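Local coordinates for protein putative phosphomannomutase (Thermus thermophilus, PDB 1TUO) that probably works as a magnesium-dependent phosphosugar mutase of the phosphohexose mutase family, which shifts phosphate between positions on a sugar, at residues S174-V179 / L354-V359; A234-E239 / S243-T248; A287-A292 / L296-G301; E368-V373 / L379-D384; V443-Q446 / L450-A453. All blocks are in the same frame, centred on the assembly; numbering follows the deposited sequence.

Contact 1: S174-V179 / L354-V359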
# COMPACT_ATOMS: atom_id res chain seq x y z
N SER A 174 8.07 20.18 12.50
CA SER A 174 7.51 21.11 13.47
C SER A 174 7.09 22.42 12.81
O SER A 174 6.29 23.17 13.36
CB SER A 174 8.54 21.40 14.57
OG SER A 174 9.65 22.11 14.05
N GLY A 175 7.62 22.67 11.62
CA GLY A 175 7.28 23.89 10.90
C GLY A 175 5.94 23.88 10.19
O GLY A 175 5.48 24.93 9.75
N PHE A 176 5.31 22.71 10.08
CA PHE A 176 4.02 22.63 9.40
C PHE A 176 3.07 23.63 10.03
O PHE A 176 2.88 23.65 11.24
CB PHE A 176 3.43 21.21 9.51
CG PHE A 176 2.14 21.04 8.76
CD1 PHE A 176 2.09 21.23 7.38
CD2 PHE A 176 0.97 20.70 9.43
CE1 PHE A 176 0.89 21.09 6.68
CE2 PHE A 176 -0.24 20.56 8.74
CZ PHE A 176 -0.27 20.75 7.37
N SER A 177 2.46 24.47 9.19
CA SER A 177 1.55 25.51 9.66
C SER A 177 0.07 25.25 9.44
O SER A 177 -0.76 26.13 9.69
CB SER A 177 1.94 26.84 9.00
OG SER A 177 1.93 26.73 7.59
N GLY A 178 -0.29 24.06 8.99
CA GLY A 178 -1.69 23.77 8.77
C GLY A 178 -2.25 22.72 9.71
O GLY A 178 -1.75 22.51 10.82
N VAL A 179 -3.31 22.07 9.26
CA VAL A 179 -3.96 21.01 10.02
C VAL A 179 -3.97 19.78 9.14
O VAL A 179 -4.17 19.87 7.93
CB VAL A 179 -5.42 21.38 10.38
CG1 VAL A 179 -6.17 21.77 9.13
CG2 VAL A 179 -6.10 20.20 11.05
N LEU A 354 5.66 11.67 5.48
CA LEU A 354 6.60 12.29 4.55
C LEU A 354 5.90 13.38 3.74
O LEU A 354 6.50 14.40 3.40
CB LEU A 354 7.22 11.25 3.62
CG LEU A 354 8.23 10.31 4.29
CD1 LEU A 354 8.58 9.16 3.35
CD2 LEU A 354 9.49 11.09 4.67
N LEU A 355 4.62 13.17 3.43
CA LEU A 355 3.88 14.19 2.69
C LEU A 355 3.82 15.43 3.58
O LEU A 355 4.06 16.54 3.13
CB LEU A 355 2.46 13.71 2.38
CG LEU A 355 2.41 12.69 1.24
CD1 LEU A 355 1.04 12.03 1.16
CD2 LEU A 355 2.75 13.40 -0.07
N LEU A 356 3.52 15.20 4.86
CA LEU A 356 3.46 16.28 5.84
C LEU A 356 4.82 16.98 5.93
O LEU A 356 4.89 18.22 5.96
CB LEU A 356 3.05 15.71 7.20
CG LEU A 356 2.79 16.68 8.35
CD1 LEU A 356 1.65 17.62 8.00
CD2 LEU A 356 2.46 15.88 9.61
N GLU A 357 5.89 16.19 5.96
CA GLU A 357 7.24 16.77 6.02
C GLU A 357 7.53 17.63 4.80
O GLU A 357 8.01 18.76 4.93
CB GLU A 357 8.30 15.66 6.11
CG GLU A 357 9.72 16.20 6.35
CD GLU A 357 10.78 15.12 6.29
OE1 GLU A 357 10.71 14.16 7.08
OE2 GLU A 357 11.71 15.23 5.46
N SER A 358 7.23 17.10 3.61
CA SER A 358 7.48 17.83 2.36
C SER A 358 6.81 19.20 2.34
O SER A 358 7.42 20.19 1.92
CB SER A 358 6.99 17.02 1.14
OG SER A 358 5.57 17.01 1.06
N VAL A 359 5.57 19.27 2.78
CA VAL A 359 4.85 20.53 2.79
C VAL A 359 5.51 21.53 3.74
O VAL A 359 5.70 22.70 3.40
CB VAL A 359 3.38 20.33 3.19
CG1 VAL A 359 2.68 21.68 3.33
CG2 VAL A 359 2.68 19.48 2.12
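Phe-176, in the loop between helix 170-173 and strand 180-183, stands opposite helix 348-362 with its CA 7.0 Å from that of Val-359. The phenyl ring lies beside this line and meets the helix. With CG anti to the backbone nitrogen (chi1 -176°), the ring reaches from the loop to the helix and offers Leu-356 a full face. The CD1 methyl of that leucine sits almost exactly above the middle of the Phe-176 ring, 3.4 Å from the centroid and 7° off the normal, which makes a CH-pi contact. On the opposite face lies the backbone N of Gly-178, so the ring is sandwiched between a methyl group and its own loop. Val-359 comes at the edge instead: its CG1 lies near the ring plane, 3.8 Å from Phe-176 CE1. A face and an edge are thus met by two residues of a single helical turn, an example of how one aromatic helps to join two alpha/beta/alpha domains, II and III. Around this junction, Leu-173 of helix 170-173 touches Leu-356, while Val-359 also rests against Pro-242 and against Leu-366 and Gln-369 of helix 366-377.

Contact 2: A234-E239 / S243-T248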
# COMPACT_ATOMS: atom_id res chain seq x y z
N ALA A 234 -15.84 16.50 1.16
CA ALA A 234 -16.73 17.54 1.66
C ALA A 234 -16.06 18.37 2.75
O ALA A 234 -16.09 19.60 2.72
CB ALA A 234 -18.01 16.91 2.19
N VAL A 235 -15.45 17.69 3.72
CA VAL A 235 -14.78 18.38 4.82
C VAL A 235 -13.67 19.32 4.33
O VAL A 235 -13.51 20.42 4.86
CB VAL A 235 -14.16 17.36 5.82
CG1 VAL A 235 -13.42 18.09 6.93
CG2 VAL A 235 -15.24 16.47 6.41
N LEU A 236 -12.91 18.88 3.33
CA LEU A 236 -11.82 19.70 2.80
C LEU A 236 -12.28 20.79 1.83
O LEU A 236 -11.49 21.67 1.48
CB LEU A 236 -10.78 18.81 2.10
CG LEU A 236 -9.69 18.19 2.98
CD1 LEU A 236 -8.71 19.27 3.41
CD2 LEU A 236 -10.30 17.51 4.19
N GLY A 237 -13.54 20.74 1.42
CA GLY A 237 -14.06 21.73 0.50
C GLY A 237 -13.71 23.17 0.85
O GLY A 237 -13.06 23.85 0.05
N PRO A 238 -14.12 23.66 2.03
CA PRO A 238 -13.85 25.03 2.48
C PRO A 238 -12.50 25.26 3.16
O PRO A 238 -12.24 26.34 3.69
CB PRO A 238 -15.01 25.30 3.43
CG PRO A 238 -15.18 23.96 4.09
CD PRO A 238 -15.08 22.99 2.93
N GLU A 239 -11.64 24.25 3.15
CA GLU A 239 -10.32 24.39 3.77
C GLU A 239 -9.38 25.21 2.90
O GLU A 239 -9.68 25.52 1.75
CB GLU A 239 -9.70 23.02 4.02
CG GLU A 239 -9.98 22.46 5.41
CD GLU A 239 -9.53 23.41 6.50
OE1 GLU A 239 -8.43 24.00 6.36
OE2 GLU A 239 -10.26 23.57 7.49
N SER A 243 -3.22 23.03 4.64
CA SER A 243 -3.94 21.91 5.25
C SER A 243 -4.37 20.91 4.19
O SER A 243 -4.64 21.27 3.04
CB SER A 243 -5.17 22.42 5.99
OG SER A 243 -4.79 23.24 7.08
N PHE A 244 -4.41 19.63 4.57
CA PHE A 244 -4.82 18.60 3.64
C PHE A 244 -5.22 17.34 4.39
O PHE A 244 -5.01 17.22 5.59
CB PHE A 244 -3.71 18.30 2.62
CG PHE A 244 -2.48 17.66 3.21
CD1 PHE A 244 -2.26 16.29 3.08
CD2 PHE A 244 -1.52 18.43 3.85
CE1 PHE A 244 -1.10 15.70 3.58
CE2 PHE A 244 -0.36 17.85 4.36
CZ PHE A 244 -0.15 16.49 4.22
N ALA A 245 -5.80 16.40 3.66
CA ALA A 245 -6.22 15.16 4.29
C ALA A 245 -5.51 13.97 3.70
O ALA A 245 -5.22 13.94 2.50
CB ALA A 245 -7.73 14.98 4.12
N VAL A 246 -5.19 13.00 4.55
CA VAL A 246 -4.61 11.75 4.09
C VAL A 246 -5.65 10.71 4.45
O VAL A 246 -6.22 10.76 5.54
CB VAL A 246 -3.27 11.39 4.79
CG1 VAL A 246 -2.17 12.28 4.26
CG2 VAL A 246 -3.40 11.52 6.29
N ALA A 247 -5.93 9.80 3.53
CA ALA A 247 -6.90 8.74 3.77
C ALA A 247 -6.14 7.44 3.65
O ALA A 247 -5.63 7.11 2.58
CB ALA A 247 -8.01 8.80 2.73
N THR A 248 -6.03 6.71 4.76
CA THR A 248 -5.31 5.44 4.72
C THR A 248 -6.32 4.33 4.43
O THR A 248 -7.47 4.39 4.87
CB THR A 248 -4.57 5.17 6.05
OG1 THR A 248 -5.46 5.36 7.16
CG2 THR A 248 -3.39 6.11 6.20
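Leu-236 and Ala-245 carry the apolar half of this contact, with Ser-243 and Glu-239 at its polar end. From helix 230-236 the leucine directs its branched tip onto strand 244-248: Leu-236 CD2 approaches Ala-245 CB to 3.6 Å, while its other methyl, CD1, lies 4.0 Å from Phe-244 CA and so rests on the strand backbone. Were Leu-236 replaced by an alanine, a gap would probably open above the Ala-245 methyl and the helix would sit less firmly on the strand. Following the leucine, a type I turn from Leu-236 to Glu-239 reverses the chain. The Glu-239 side chain, bent at chi2 (-56°), then brings OE1 within 3.6 Å of Ser-243 CB, a van der Waals approach. The polar ends find partners nearby: Glu-239 OE2 bonds to Tyr-181 OH, and Ser-243 OG to the backbone N of Val-179. The small Ala-245 side chain thus lets the leucine of the helix come close to the strand. Strand 244-248 runs between strands 180-183 and 255-259, and Leu-236 also touches Tyr-181 and Val-258 on them. Phe-244 points the other way, to Val-359 of helix 348-362.

Contact 3: A287-A292 / L296-G301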
# COMPACT_ATOMS: atom_id res chain seq x y z
N ALA A 287 14.62 4.87 -8.58
CA ALA A 287 13.24 4.83 -8.15
C ALA A 287 12.68 3.59 -8.85
O ALA A 287 13.03 3.32 -9.99
CB ALA A 287 12.50 6.08 -8.61
N VAL A 288 11.82 2.84 -8.16
CA VAL A 288 11.23 1.65 -8.74
C VAL A 288 9.72 1.87 -8.86
O VAL A 288 9.10 2.36 -7.92
CB VAL A 288 11.51 0.40 -7.87
CG1 VAL A 288 11.08 -0.86 -8.61
CG2 VAL A 288 12.99 0.35 -7.51
N LYS A 289 9.15 1.52 -10.01
CA LYS A 289 7.72 1.70 -10.23
C LYS A 289 7.14 0.55 -11.03
O LYS A 289 7.83 -0.05 -11.85
CB LYS A 289 7.47 3.00 -11.01
CG LYS A 289 8.24 3.08 -12.33
CD LYS A 289 7.73 4.19 -13.26
CE LYS A 289 6.82 3.62 -14.35
NZ LYS A 289 6.46 4.62 -15.42
N ASN A 290 5.87 0.21 -10.79
CA ASN A 290 5.30 -0.86 -11.59
C ASN A 290 4.85 -0.29 -12.93
O ASN A 290 4.88 0.93 -13.15
CB ASN A 290 4.14 -1.59 -10.86
CG ASN A 290 2.84 -0.80 -10.82
OD1 ASN A 290 2.56 0.04 -11.68
ND2 ASN A 290 2.01 -1.12 -9.83
N PHE A 291 4.46 -1.18 -13.83
CA PHE A 291 4.06 -0.84 -15.20
C PHE A 291 2.93 0.17 -15.40
O PHE A 291 2.84 0.78 -16.47
CB PHE A 291 3.72 -2.15 -15.92
CG PHE A 291 3.82 -2.09 -17.42
CD1 PHE A 291 4.92 -1.48 -18.03
CD2 PHE A 291 2.86 -2.70 -18.22
CE1 PHE A 291 5.06 -1.49 -19.42
CE2 PHE A 291 2.99 -2.72 -19.60
CZ PHE A 291 4.09 -2.11 -20.21
N ALA A 292 2.08 0.36 -14.40
CA ALA A 292 0.96 1.29 -14.55
C ALA A 292 1.20 2.67 -13.94
O ALA A 292 0.30 3.52 -13.92
CB ALA A 292 -0.31 0.67 -13.96
N LEU A 296 5.73 10.29 -15.72
CA LEU A 296 6.34 11.53 -15.25
C LEU A 296 7.51 11.14 -14.35
O LEU A 296 8.47 11.89 -14.21
CB LEU A 296 5.35 12.39 -14.46
CG LEU A 296 4.71 13.57 -15.21
CD1 LEU A 296 3.67 13.05 -16.20
CD2 LEU A 296 4.05 14.52 -14.21
N LEU A 297 7.44 9.96 -13.73
CA LEU A 297 8.54 9.54 -12.87
C LEU A 297 9.78 9.29 -13.73
O LEU A 297 10.89 9.71 -13.39
CB LEU A 297 8.18 8.28 -12.07
CG LEU A 297 9.26 7.80 -11.09
CD1 LEU A 297 9.61 8.93 -10.12
CD2 LEU A 297 8.74 6.60 -10.33
N ASP A 298 9.58 8.60 -14.86
CA ASP A 298 10.69 8.31 -15.78
C ASP A 298 11.30 9.62 -16.25
O ASP A 298 12.53 9.77 -16.26
CB ASP A 298 10.19 7.54 -17.01
CG ASP A 298 9.41 6.30 -16.66
OD1 ASP A 298 9.80 5.20 -17.11
OD2 ASP A 298 8.39 6.41 -15.94
N ARG A 299 10.45 10.57 -16.63
CA ARG A 299 10.91 11.87 -17.10
C ARG A 299 11.65 12.63 -16.01
O ARG A 299 12.69 13.24 -16.26
CB ARG A 299 9.72 12.71 -17.61
CG ARG A 299 10.08 14.13 -18.07
CD ARG A 299 11.11 14.15 -19.20
NE ARG A 299 10.56 13.70 -20.48
CZ ARG A 299 9.79 14.44 -21.28
NH1 ARG A 299 9.46 15.68 -20.93
NH2 ARG A 299 9.35 13.93 -22.43
N LEU A 300 11.13 12.58 -14.78
CA LEU A 300 11.79 13.28 -13.68
C LEU A 300 13.20 12.71 -13.50
O LEU A 300 14.16 13.46 -13.30
CB LEU A 300 10.99 13.11 -12.38
CG LEU A 300 11.41 13.96 -11.19
CD1 LEU A 300 11.15 15.44 -11.49
CD2 LEU A 300 10.62 13.54 -9.95
N GLY A 301 13.31 11.40 -13.60
CA GLY A 301 14.60 10.75 -13.46
C GLY A 301 15.59 11.12 -14.54
O GLY A 301 16.78 11.28 -14.27
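The flat carboxylate of Asp-298 is met by Lys-289 at one oxygen: NZ lies 2.7 Å from OD2, on the syn lone pair, the side of OD1. This salt bridge spans the step from strand 286-290 to helix 296-304. A second flat group, the amide of Asn-290, turns OD1 to the backbone N of Ala-292 at 2.8 Å, an Asx turn that shapes the chain as it leaves the strand, while its ND2 bonds to Glu-333; the Ala-292 donor sits 32° out of the carbonyl plane. Lys-289 reaches the aspartate by a bent path. Its CG lies between the backbone nitrogen and the carbonyl carbon, and a kink at chi3 (-100°) turns the end of the chain across the Asp-298 side chain at about a right angle. On the way the aliphatic part runs alongside Leu-297, in the opposite sense, with Leu-297 CD2 3.9 Å from Lys-289 CB and similarly close to CD. The same methyl touches Ala-287 CB at 4.2 Å. The buried ammonium also bonds to the carbonyl oxygens of Val-293 and Thr-294, so three oxygens grip it and fix the connecting loop. A methionine in place of Lys-289 would probably leave the Asp-298 carboxylate without its countercharge and those two carbonyls without their donor. With the axes of the short strand and helix segments 9.9 Å apart and N-to-C directions at 160°, the helix returns nearly antiparallel to the strand, as expected in a beta-alpha-beta crossover; here the next strand, 308-311, runs parallel beside 286-290 in the sheet of domain III.

Contact 4: E368-V373 / L379-D384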
# COMPACT_ATOMS: atom_id res chain seq x y z
N GLU A 368 1.05 22.71 -5.16
CA GLU A 368 2.15 23.52 -5.67
C GLU A 368 3.40 22.67 -5.90
O GLU A 368 4.16 22.92 -6.84
CB GLU A 368 2.46 24.68 -4.73
CG GLU A 368 1.33 25.70 -4.66
CD GLU A 368 0.92 26.21 -6.04
OE1 GLU A 368 1.76 26.83 -6.73
OE2 GLU A 368 -0.24 25.98 -6.45
N GLN A 369 3.62 21.67 -5.05
CA GLN A 369 4.78 20.82 -5.24
C GLN A 369 4.63 20.03 -6.53
O GLN A 369 5.59 19.85 -7.27
CB GLN A 369 4.95 19.85 -4.06
CG GLN A 369 5.43 20.50 -2.77
CD GLN A 369 5.72 19.48 -1.68
OE1 GLN A 369 6.54 18.59 -1.86
NE2 GLN A 369 5.02 19.60 -0.55
N PHE A 370 3.41 19.56 -6.80
CA PHE A 370 3.21 18.80 -8.02
C PHE A 370 3.36 19.69 -9.26
O PHE A 370 3.82 19.24 -10.30
CB PHE A 370 1.85 18.11 -8.03
CG PHE A 370 1.68 17.19 -9.20
CD1 PHE A 370 2.48 16.06 -9.34
CD2 PHE A 370 0.77 17.49 -10.21
CE1 PHE A 370 2.40 15.25 -10.46
CE2 PHE A 370 0.67 16.69 -11.34
CZ PHE A 370 1.49 15.57 -11.47
N LYS A 371 2.97 20.96 -9.14
CA LYS A 371 3.09 21.90 -10.25
C LYS A 371 4.58 22.02 -10.60
O LYS A 371 4.94 22.21 -11.76
CB LYS A 371 2.55 23.28 -9.86
CG LYS A 371 1.06 23.31 -9.54
CD LYS A 371 0.21 23.04 -10.76
CE LYS A 371 -1.27 23.10 -10.41
NZ LYS A 371 -2.15 22.89 -11.59
N GLU A 372 5.42 21.91 -9.58
CA GLU A 372 6.86 21.98 -9.75
C GLU A 372 7.33 20.70 -10.44
O GLU A 372 8.27 20.71 -11.24
CB GLU A 372 7.55 22.14 -8.38
CG GLU A 372 9.07 22.07 -8.39
CD GLU A 372 9.74 23.31 -8.97
OE1 GLU A 372 9.13 24.41 -8.98
OE2 GLU A 372 10.91 23.19 -9.41
N VAL A 373 6.66 19.59 -10.15
CA VAL A 373 7.00 18.34 -10.80
C VAL A 373 6.69 18.51 -12.29
O VAL A 373 7.48 18.13 -13.15
CB VAL A 373 6.17 17.15 -10.25
CG1 VAL A 373 6.34 15.93 -11.15
CG2 VAL A 373 6.61 16.83 -8.83
N LEU A 379 5.86 18.07 -18.48
CA LEU A 379 4.66 17.31 -18.82
C LEU A 379 3.49 17.63 -17.90
O LEU A 379 3.68 18.02 -16.75
CB LEU A 379 4.95 15.81 -18.71
CG LEU A 379 6.07 15.23 -19.59
CD1 LEU A 379 6.34 13.79 -19.18
CD2 LEU A 379 5.65 15.31 -21.06
N THR A 380 2.27 17.47 -18.42
CA THR A 380 1.06 17.69 -17.65
C THR A 380 0.50 16.29 -17.39
O THR A 380 0.65 15.40 -18.23
CB THR A 380 0.02 18.53 -18.43
OG1 THR A 380 0.55 19.85 -18.65
CG2 THR A 380 -1.28 18.63 -17.65
N HIS A 381 -0.15 16.10 -16.25
CA HIS A 381 -0.68 14.80 -15.88
C HIS A 381 -2.18 14.72 -15.66
O HIS A 381 -2.77 15.58 -15.01
CB HIS A 381 0.02 14.32 -14.60
CG HIS A 381 -0.61 13.11 -13.97
ND1 HIS A 381 -0.33 11.83 -14.38
CD2 HIS A 381 -1.53 13.00 -12.98
CE1 HIS A 381 -1.05 10.98 -13.67
NE2 HIS A 381 -1.79 11.67 -12.81
N ALA A 382 -2.77 13.65 -16.18
CA ALA A 382 -4.20 13.37 -16.03
C ALA A 382 -4.28 11.85 -16.07
O ALA A 382 -3.55 11.20 -16.82
CB ALA A 382 -5.01 13.99 -17.17
N TYR A 383 -5.16 11.26 -15.27
CA TYR A 383 -5.24 9.82 -15.24
C TYR A 383 -6.58 9.26 -14.77
O TYR A 383 -7.31 9.91 -14.02
CB TYR A 383 -4.11 9.29 -14.34
CG TYR A 383 -4.17 7.81 -14.03
CD1 TYR A 383 -5.00 7.33 -13.02
CD2 TYR A 383 -3.41 6.90 -14.76
CE1 TYR A 383 -5.08 5.98 -12.74
CE2 TYR A 383 -3.49 5.53 -14.48
CZ TYR A 383 -4.32 5.08 -13.47
OH TYR A 383 -4.42 3.74 -13.20
N ASP A 384 -6.88 8.05 -15.23
CA ASP A 384 -8.10 7.35 -14.84
C ASP A 384 -7.99 5.88 -15.20
O ASP A 384 -7.17 5.50 -16.04
CB ASP A 384 -9.33 7.95 -15.53
CG ASP A 384 -10.62 7.55 -14.85
OD1 ASP A 384 -11.71 7.79 -15.41
OD2 ASP A 384 -10.54 6.98 -13.74
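Phe-370 on helix 366-377 and His-381, at the approach to strand 382-386, form the close part of a small contact, 96 Å² in all. The phenylalanine comes edge on: CZ lies 3.7 Å from His-381 CB, with that carbon near the plane of the phenyl ring, and CE2 is a little farther from the same CB. Because CG of Phe-370 is anti to the backbone nitrogen (chi1 -173°), the ring stretches away from its helix toward the other segment. The two rings themselves make neither a stack nor an edge-to-face pair; their centroids are 6.0 Å apart and their planes stand at 80°, so the contact falls chiefly on the histidine CB. Phe-370 is buried, packed also against Leu-296 of helix 296-304 and against Gln-269, Thr-272 and Thr-273 of helix 267-280. In the fold, this is where the chain leaves helix 366-377, packed on helices of domain III, and enters the antiparallel sheet of the C-terminal domain, of which 382-386 is an outer strand. The imidazole is held beyond the phenyl: ND1 is hydrogen-bonded to Glu-444 OE2, and NE2 to Asn-266 ND2, which together limit its rotation. The solvent side is different in kind. Glu-368 and Lys-371 on the helix are exposed and do not reach the second segment, and Thr-380 turns its CB away from the helix, with OG1 remote from Phe-370.

Contact 5: V443-Q446 / L450-A453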
# COMPACT_ATOMS: atom_id res chain seq x y z
N VAL A 443 -5.27 4.70 -18.20
CA VAL A 443 -4.94 5.73 -19.17
C VAL A 443 -4.32 6.97 -18.55
O VAL A 443 -4.80 7.49 -17.54
CB VAL A 443 -6.19 6.20 -19.98
CG1 VAL A 443 -5.83 7.39 -20.86
CG2 VAL A 443 -6.70 5.06 -20.86
N GLU A 444 -3.22 7.41 -19.16
CA GLU A 444 -2.56 8.63 -18.75
C GLU A 444 -2.45 9.50 -19.99
O GLU A 444 -2.06 9.02 -21.07
CB GLU A 444 -1.15 8.38 -18.19
CG GLU A 444 -0.43 9.69 -17.90
CD GLU A 444 0.85 9.51 -17.12
OE1 GLU A 444 1.61 8.56 -17.40
OE2 GLU A 444 1.10 10.35 -16.22
N ALA A 445 -2.81 10.77 -19.86
CA ALA A 445 -2.74 11.71 -20.97
C ALA A 445 -2.53 13.12 -20.41
O ALA A 445 -2.51 13.31 -19.19
CB ALA A 445 -4.02 11.65 -21.80
N GLN A 446 -2.39 14.09 -21.30
CA GLN A 446 -2.15 15.47 -20.91
C GLN A 446 -3.33 16.19 -20.24
O GLN A 446 -3.12 17.14 -19.49
CB GLN A 446 -1.68 16.28 -22.11
CG GLN A 446 -0.60 17.31 -21.79
CD GLN A 446 0.75 16.67 -21.47
OE1 GLN A 446 1.72 17.37 -21.18
NE2 GLN A 446 0.81 15.34 -21.52
N LEU A 450 -8.83 14.32 -22.62
CA LEU A 450 -8.21 13.35 -23.52
C LEU A 450 -8.23 11.98 -22.87
O LEU A 450 -8.40 10.97 -23.55
CB LEU A 450 -6.78 13.75 -23.86
CG LEU A 450 -6.06 12.76 -24.79
CD1 LEU A 450 -6.87 12.59 -26.08
CD2 LEU A 450 -4.67 13.27 -25.10
N VAL A 451 -8.04 11.95 -21.55
CA VAL A 451 -8.09 10.69 -20.83
C VAL A 451 -9.47 10.06 -21.06
O VAL A 451 -9.57 8.89 -21.42
CB VAL A 451 -7.89 10.90 -19.31
CG1 VAL A 451 -8.23 9.62 -18.54
CG2 VAL A 451 -6.45 11.30 -19.04
N ARG A 452 -10.52 10.85 -20.88
CA ARG A 452 -11.88 10.33 -21.07
C ARG A 452 -12.14 9.89 -22.51
O ARG A 452 -12.76 8.85 -22.73
CB ARG A 452 -12.92 11.37 -20.64
CG ARG A 452 -14.38 10.93 -20.86
CD ARG A 452 -14.72 9.63 -20.13
NE ARG A 452 -16.10 9.21 -20.35
CZ ARG A 452 -17.17 9.81 -19.84
NH1 ARG A 452 -17.04 10.88 -19.07
NH2 ARG A 452 -18.39 9.35 -20.12
N ALA A 453 -11.67 10.67 -23.47
CA ALA A 453 -11.86 10.33 -24.88
C ALA A 453 -11.15 9.00 -25.19
O ALA A 453 -11.73 8.10 -25.80
CB ALA A 453 -11.31 11.44 -25.78
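A beta-alpha unit of the C-terminal domain, which belongs to the TBP-like class, brings Val-443 and Ala-445 of strand 440-445 against Leu-450 and Val-451 of helix 448-459. The short connection brings the helix back over the antiparallel sheet, so that Ala-445 CA and Val-451 CA are 5.4 Å apart, and the alternation of the strand sends every second side chain to the helix. Val-451 does most of the touching, with both branches in use. Its CG1, anti to the backbone nitrogen (chi1 168°), meets Val-443 CG1 at 4.0 Å, the two side chains lying alongside and running opposite ways. Its other branch, CG2, turns to the next inward residue and lies 3.7 Å from Ala-445 CB. That alanine methyl is shared, for Leu-450 CD2 reaches it at 3.7 Å as well. The small side chain is thus covered by two larger ones from consecutive helical positions. Farther along the helix, Leu-454 touches both Val-443 and Ala-445, while Val-451 also packs on Ala-382 and Asp-384 of the adjoining strand 382-386. Glu-444, between the two inward residues, points from the opposite side of the strand and binds Thr-294 OG1 and Trp-295 N at the approach to helix 296-304. On the helix side, Val-451 CG2 also comes down on the strand backbone, 3.8 Å from Ala-445 N.

How the contacts relate
From the N terminus, contact 1 opens first, at 174-179, and closes only at 354-359, a long loop that joins domain II to domain III. Two short loops nest inside it: contact 2, which folds a helix onto a strand of domain II, and contact 3, which does the same in domain III. Contacts 4 and 5 then follow in series, and no loops cross. Contacts 1 and 2 touch through Ser-243 and Phe-244, while Ser-358 and Gln-369 link contact 1 to contact 4 across consecutive helices. Leu-296 of contact 3 reaches both contacts 4 and 5, tying domain III to the C-terminal domain; those two contacts share a sheet, where Thr-380 N meets Gln-446 OE1.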